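PDB 2J85: STIV B116, which probably binds DNA as a small viral protein of a family shared among diverse crenarchaeal viruses. Local coordinates for residues L38-G43 / C62-Q67; N47-D52 / N56-L61. All coordinates share one frame; numbering follows the deposited sequence.

From the N terminus, the chain runs through strands 4-7 and 20-27 into helix 29-41, whose C-terminal end supplies the first half of contact 1. It then forms strand 45-47 and the turn after it, climbs helix 52-62, and leaves it through 62-67, where contact 1 closes. Contact 2 lies wholly within this excursion, a short closure with only three residues between its halves. Contact 1 thus joins the C-terminal end of helix 29-41 to the loop that leaves helix 52-62, while contact 2 ties the turn after strand 45-47, and the first residue of helix 52-62, to the next turns of that helix. The two meet where T64 approaches N59, and the C33-C62 disulfide links the two helices.

Contact 1: L38-G43 / C62-Q67; sequences LRLEDG and CGTQLQ
L40 and T64 bring the two backbones closest, their CA atoms 9.0 Å apart, where the last turn of helix 29-41 faces the irregular loop that leaves helix 52-62. The helix ends in a Schellman motif, in which G43 has positive phi and its N donates to L40 O (3.1 Å); just before it, D42 N makes a regular helical bond to L38 O. Between the two segments the contact is purely apolar and lies at the surface. L40 spreads its two methyls over the loop. L40 CD1 meets the methyl T64 CG2 at 3.8 Å, the two side chains crossing at about a right angle, whereas L40 CD2 touches L66 CD2 at 3.9 Å. The same L66 methyl also lies 4.0 Å from L40 CD1, so it faces the fork of the leucine. In T64, chi1 of 46° sets OG1 between the backbone N and the carbonyl carbon and leaves CG2 for L40; the hydroxyl is probably hydrogen-bonded to the N59 side chain. L66 reaches on to L6 of strand 4-7 and I55 of helix 52-62, and L40 rests on L45, so the contact joins both helices at the edge of the mixed sheet. On another side of the helix, a salt bridge spans R39 NH1 and D42 OD2 (2.9 Å), with the carboxylate oxygen in the guanidinium plane and L38 CD2 over one face of that group.

Contact 2: N47-D52 / N56-L61; sequences NAIGHD and NLVNTL
The carbonyl oxygen of N56, a residue whose own N is bonded across the contact to D52, is gripped twice by T60: T60 N lies 2.9 Å from N56 O, and T60 OG1 donates to the same oxygen at 3.0 Å. The hydroxyl adds a second bond to the ordinary helical one, the two donors arriving from opposite faces of the carbonyl plane. One turn earlier, N56 N donates to D52 O at 2.7 Å, with a fairly straight N-H...O angle of 162°. The N56 side chain folds back beside this bond. With CG anti to its carbonyl carbon (chi1 -64°), the amide carbon CG comes to 3.0 Å from D52 O, and neither polar end of the amide makes a hydrogen bond with that oxygen. A looser apolar touch lies further inside, where CD1 of I49 meets CG2 of V58 at 4.3 Å; both residues are buried, I49 also resting on T54 and I55, and V58 on L36 of helix 29-41. The loop that carries I49 is braced by N47, whose OD1 accepts from I49 N (3.1 Å) with the donor well above the carbonyl plane, an Asx turn. H51 takes the N-cap position ahead of helix 52-62. Strand 45-47, this turn and helix 52-62 make up the first part of a beta-alpha-beta crossover that leads on to the parallel strand 80-86.

Contact 1: L38-G43 / C62-Q67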
loop_
_atom_site.group_PDB
_atom_site.type_symbol
_atom_site.label_atom_id
_atom_site.label_comp_id
_atom_site.label_asym_id
_atom_site.label_seq_id
_atom_site.Cartn_x
_atom_site.Cartn_y
_atom_site.Cartn_z
ATOM N N LEU A 38 -5.620 12.485 20.444
ATOM C CA LEU A 38 -5.872 13.860 19.983
ATOM C C LEU A 38 -6.979 13.937 18.933
ATOM O O LEU A 38 -7.859 14.785 18.995
ATOM C CB LEU A 38 -4.590 14.473 19.407
ATOM C CG LEU A 38 -4.613 15.990 19.110
ATOM C CD1 LEU A 38 -5.025 16.810 20.357
ATOM C CD2 LEU A 38 -3.253 16.505 18.512
ATOM N N ARG A 39 -6.948 13.047 17.958
ATOM C CA ARG A 39 -7.967 13.085 16.907
ATOM C C ARG A 39 -9.311 12.527 17.355
ATOM O O ARG A 39 -10.332 12.885 16.802
ATOM C CB ARG A 39 -7.448 12.384 15.658
ATOM C CG ARG A 39 -6.165 12.992 15.128
ATOM C CD ARG A 39 -6.184 14.504 15.202
ATOM N NE ARG A 39 -4.942 15.062 14.713
ATOM C CZ ARG A 39 -4.627 16.355 14.786
ATOM N NH1 ARG A 39 -5.478 17.229 15.307
ATOM N NH2 ARG A 39 -3.462 16.785 14.297
ATOM N N LEU A 40 -9.316 11.692 18.388
ATOM C CA LEU A 40 -10.570 11.270 18.994
ATOM C C LEU A 40 -11.171 12.476 19.752
ATOM O O LEU A 40 -12.335 12.853 19.546
ATOM C CB LEU A 40 -10.359 10.032 19.896
ATOM C CG LEU A 40 -10.239 8.685 19.151
ATOM C CD1 LEU A 40 -9.640 7.556 20.033
ATOM C CD2 LEU A 40 -11.599 8.268 18.554
ATOM N N GLU A 41 -10.356 13.127 20.573
ATOM C CA GLU A 41 -10.821 14.312 21.322
ATOM C C GLU A 41 -11.338 15.455 20.438
ATOM O O GLU A 41 -12.330 16.104 20.800
ATOM C CB GLU A 41 -9.747 14.849 22.253
ATOM C CG GLU A 41 -9.828 14.312 23.683
ATOM C CD GLU A 41 -10.984 14.890 24.575
ATOM O OE1 GLU A 41 -11.582 15.989 24.356
ATOM O OE2 GLU A 41 -11.253 14.193 25.567
ATOM N N ASP A 42 -10.680 15.735 19.317
ATOM C CA ASP A 42 -11.120 16.852 18.496
ATOM C C ASP A 42 -12.154 16.429 17.449
ATOM O O ASP A 42 -12.633 17.258 16.669
ATOM C CB ASP A 42 -9.946 17.587 17.843
ATOM C CG ASP A 42 -9.299 16.795 16.728
ATOM O OD1 ASP A 42 -9.884 15.806 16.235
ATOM O OD2 ASP A 42 -8.177 17.153 16.356
ATOM N N GLY A 43 -12.483 15.143 17.427
ATOM C CA GLY A 43 -13.550 14.660 16.577
ATOM C C GLY A 43 -13.208 14.504 15.107
ATOM O O GLY A 43 -14.107 14.349 14.293
ATOM N N CYS A 62 -3.304 1.636 23.532
ATOM C CA CYS A 62 -3.488 3.068 23.741
ATOM C C CYS A 62 -4.482 3.427 24.869
ATOM O O CYS A 62 -4.504 4.566 25.321
ATOM C CB CYS A 62 -3.948 3.706 22.431
ATOM S SG CYS A 62 -2.822 3.507 21.036
ATOM N N GLY A 63 -5.303 2.476 25.310
ATOM C CA GLY A 63 -6.301 2.749 26.336
ATOM C C GLY A 63 -7.574 3.353 25.764
ATOM O O GLY A 63 -8.410 3.915 26.488
ATOM N N THR A 64 -7.733 3.212 24.455
ATOM C CA THR A 64 -8.868 3.758 23.744
ATOM C C THR A 64 -10.019 2.785 23.922
ATOM O O THR A 64 -9.842 1.737 24.537
ATOM C CB THR A 64 -8.518 3.985 22.255
ATOM O OG1 THR A 64 -7.847 2.836 21.731
ATOM C CG2 THR A 64 -7.585 5.173 22.119
ATOM N N GLN A 65 -11.199 3.139 23.421
ATOM C CA GLN A 65 -12.351 2.246 23.493
ATOM C C GLN A 65 -13.040 2.182 22.140
ATOM O O GLN A 65 -14.267 2.320 22.039
ATOM C CB GLN A 65 -13.338 2.715 24.581
ATOM C CG GLN A 65 -12.666 3.118 25.880
ATOM C CD GLN A 65 -13.588 3.027 27.059
ATOM O OE1 GLN A 65 -14.772 2.725 26.908
ATOM N NE2 GLN A 65 -13.054 3.283 28.256
ATOM N N LEU A 66 -12.238 1.971 21.102
ATOM C CA LEU A 66 -12.730 1.922 19.732
ATOM C C LEU A 66 -13.513 0.660 19.522
ATOM O O LEU A 66 -13.182 -0.376 20.082
ATOM C CB LEU A 66 -11.577 1.956 18.721
ATOM C CG LEU A 66 -10.685 3.206 18.751
ATOM C CD1 LEU A 66 -9.400 2.948 17.983
ATOM C CD2 LEU A 66 -11.427 4.424 18.227
ATOM N N GLN A 67 -14.549 0.775 18.696
ATOM C CA GLN A 67 -15.285 -0.362 18.169
ATOM C C GLN A 67 -14.995 -0.441 16.674
ATOM O O GLN A 67 -14.704 0.575 16.041
ATOM C CB GLN A 67 -16.775 -0.182 18.437
ATOM C CG GLN A 67 -17.157 -0.392 19.887
ATOM C CD GLN A 67 -18.625 -0.067 20.176
ATOM O OE1 GLN A 67 -18.926 0.873 20.896
ATOM N NE2 GLN A 67 -19.531 -0.839 19.606
#

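Contact 2: N47-D52 / N56-L61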
loop_
_atom_site.group_PDB
_atom_site.type_symbol
_atom_site.label_atom_id
_atom_site.label_comp_id
_atom_site.label_asym_id
_atom_site.label_seq_id
_atom_site.Cartn_x
_atom_site.Cartn_y
_atom_site.Cartn_z
ATOM N N ASN A 47 -12.477 6.194 12.174
ATOM C CA ASN A 47 -11.959 4.856 12.416
ATOM C C ASN A 47 -12.382 3.936 11.288
ATOM O O ASN A 47 -13.569 3.770 11.036
ATOM C CB ASN A 47 -12.519 4.311 13.739
ATOM C CG ASN A 47 -12.138 2.874 13.991
ATOM O OD1 ASN A 47 -11.065 2.412 13.573
ATOM N ND2 ASN A 47 -13.017 2.147 14.691
ATOM N N ALA A 48 -11.404 3.341 10.623
ATOM C CA ALA A 48 -11.641 2.445 9.490
ATOM C C ALA A 48 -10.990 1.077 9.724
ATOM O O ALA A 48 -10.674 0.375 8.776
ATOM C CB ALA A 48 -11.093 3.081 8.206
ATOM N N ILE A 49 -10.752 0.713 10.978
ATOM C CA ILE A 49 -10.266 -0.625 11.291
ATOM C C ILE A 49 -11.482 -1.509 11.451
ATOM O O ILE A 49 -12.294 -1.319 12.378
ATOM C CB ILE A 49 -9.388 -0.648 12.548
ATOM C CG1 ILE A 49 -8.003 -0.062 12.207
ATOM C CG2 ILE A 49 -9.242 -2.076 13.071
ATOM C CD1 ILE A 49 -7.176 0.278 13.390
ATOM N N GLY A 50 -11.614 -2.451 10.516
ATOM C CA GLY A 50 -12.798 -3.297 10.400
ATOM C C GLY A 50 -12.834 -4.555 11.256
ATOM O O GLY A 50 -13.879 -5.190 11.348
ATOM N N HIS A 51 -11.716 -4.924 11.883
ATOM C CA HIS A 51 -11.641 -6.186 12.645
ATOM C C HIS A 51 -11.395 -6.006 14.147
ATOM O O HIS A 51 -10.574 -5.186 14.567
ATOM C CB HIS A 51 -10.563 -7.082 12.047
ATOM C CG HIS A 51 -10.816 -7.433 10.615
ATOM N ND1 HIS A 51 -11.708 -8.414 10.237
ATOM C CD2 HIS A 51 -10.322 -6.908 9.468
ATOM C CE1 HIS A 51 -11.740 -8.487 8.919
ATOM N NE2 HIS A 51 -10.909 -7.585 8.429
ATOM N N ASP A 52 -12.114 -6.806 14.937
ATOM C CA ASP A 52 -12.041 -6.769 16.408
ATOM C C ASP A 52 -10.639 -7.069 16.960
ATOM O O ASP A 52 -10.248 -6.503 17.980
ATOM C CB ASP A 52 -13.067 -7.745 17.029
ATOM C CG ASP A 52 -14.432 -7.094 17.304
ATOM O OD1 ASP A 52 -14.503 -5.854 17.480
ATOM O OD2 ASP A 52 -15.442 -7.833 17.377
ATOM N N ASN A 56 -9.022 -4.537 19.354
ATOM C CA ASN A 56 -8.659 -4.909 20.726
ATOM C C ASN A 56 -7.188 -4.619 21.024
ATOM O O ASN A 56 -6.866 -4.103 22.085
ATOM C CB ASN A 56 -8.960 -6.383 21.031
ATOM C CG ASN A 56 -10.455 -6.725 20.978
ATOM O OD1 ASN A 56 -10.816 -7.903 20.882
ATOM N ND2 ASN A 56 -11.320 -5.711 21.013
ATOM N N LEU A 57 -6.302 -4.942 20.090
ATOM C CA LEU A 57 -4.878 -4.592 20.221
ATOM C C LEU A 57 -4.644 -3.078 20.413
ATOM O O LEU A 57 -3.858 -2.655 21.270
ATOM C CB LEU A 57 -4.118 -5.059 18.976
ATOM C CG LEU A 57 -2.588 -5.101 19.077
ATOM C CD1 LEU A 57 -2.044 -6.277 18.268
ATOM C CD2 LEU A 57 -1.982 -3.804 18.616
ATOM N N VAL A 58 -5.318 -2.268 19.601
ATOM C CA VAL A 58 -5.155 -0.812 19.665
ATOM C C VAL A 58 -5.687 -0.290 20.991
ATOM O O VAL A 58 -5.054 0.556 21.629
ATOM C CB VAL A 58 -5.851 -0.103 18.460
ATOM C CG1 VAL A 58 -5.849 1.413 18.631
ATOM C CG2 VAL A 58 -5.156 -0.498 17.143
ATOM N N ASN A 59 -6.837 -0.815 21.407
ATOM C CA ASN A 59 -7.448 -0.424 22.677
ATOM C C ASN A 59 -6.584 -0.784 23.867
ATOM O O ASN A 59 -6.406 0.029 24.780
ATOM C CB ASN A 59 -8.852 -1.000 22.822
ATOM C CG ASN A 59 -9.879 -0.281 21.933
ATOM O OD1 ASN A 59 -10.979 -0.787 21.705
ATOM N ND2 ASN A 59 -9.514 0.890 21.416
ATOM N N THR A 60 -6.006 -1.973 23.846
ATOM C CA THR A 60 -5.095 -2.369 24.910
ATOM C C THR A 60 -3.867 -1.451 24.923
ATOM O O THR A 60 -3.472 -0.923 25.959
ATOM C CB THR A 60 -4.672 -3.838 24.761
ATOM O OG1 THR A 60 -5.840 -4.667 24.831
ATOM C CG2 THR A 60 -3.691 -4.247 25.866
ATOM N N LEU A 61 -3.296 -1.247 23.749
ATOM C CA LEU A 61 -2.082 -0.464 23.599
ATOM C C LEU A 61 -2.243 1.000 24.004
ATOM O O LEU A 61 -1.414 1.547 24.723
ATOM C CB LEU A 61 -1.629 -0.531 22.144
ATOM C CG LEU A 61 -0.303 0.142 21.880
ATOM C CD1 LEU A 61 0.774 -0.640 22.619
ATOM C CD2 LEU A 61 -0.057 0.161 20.422
#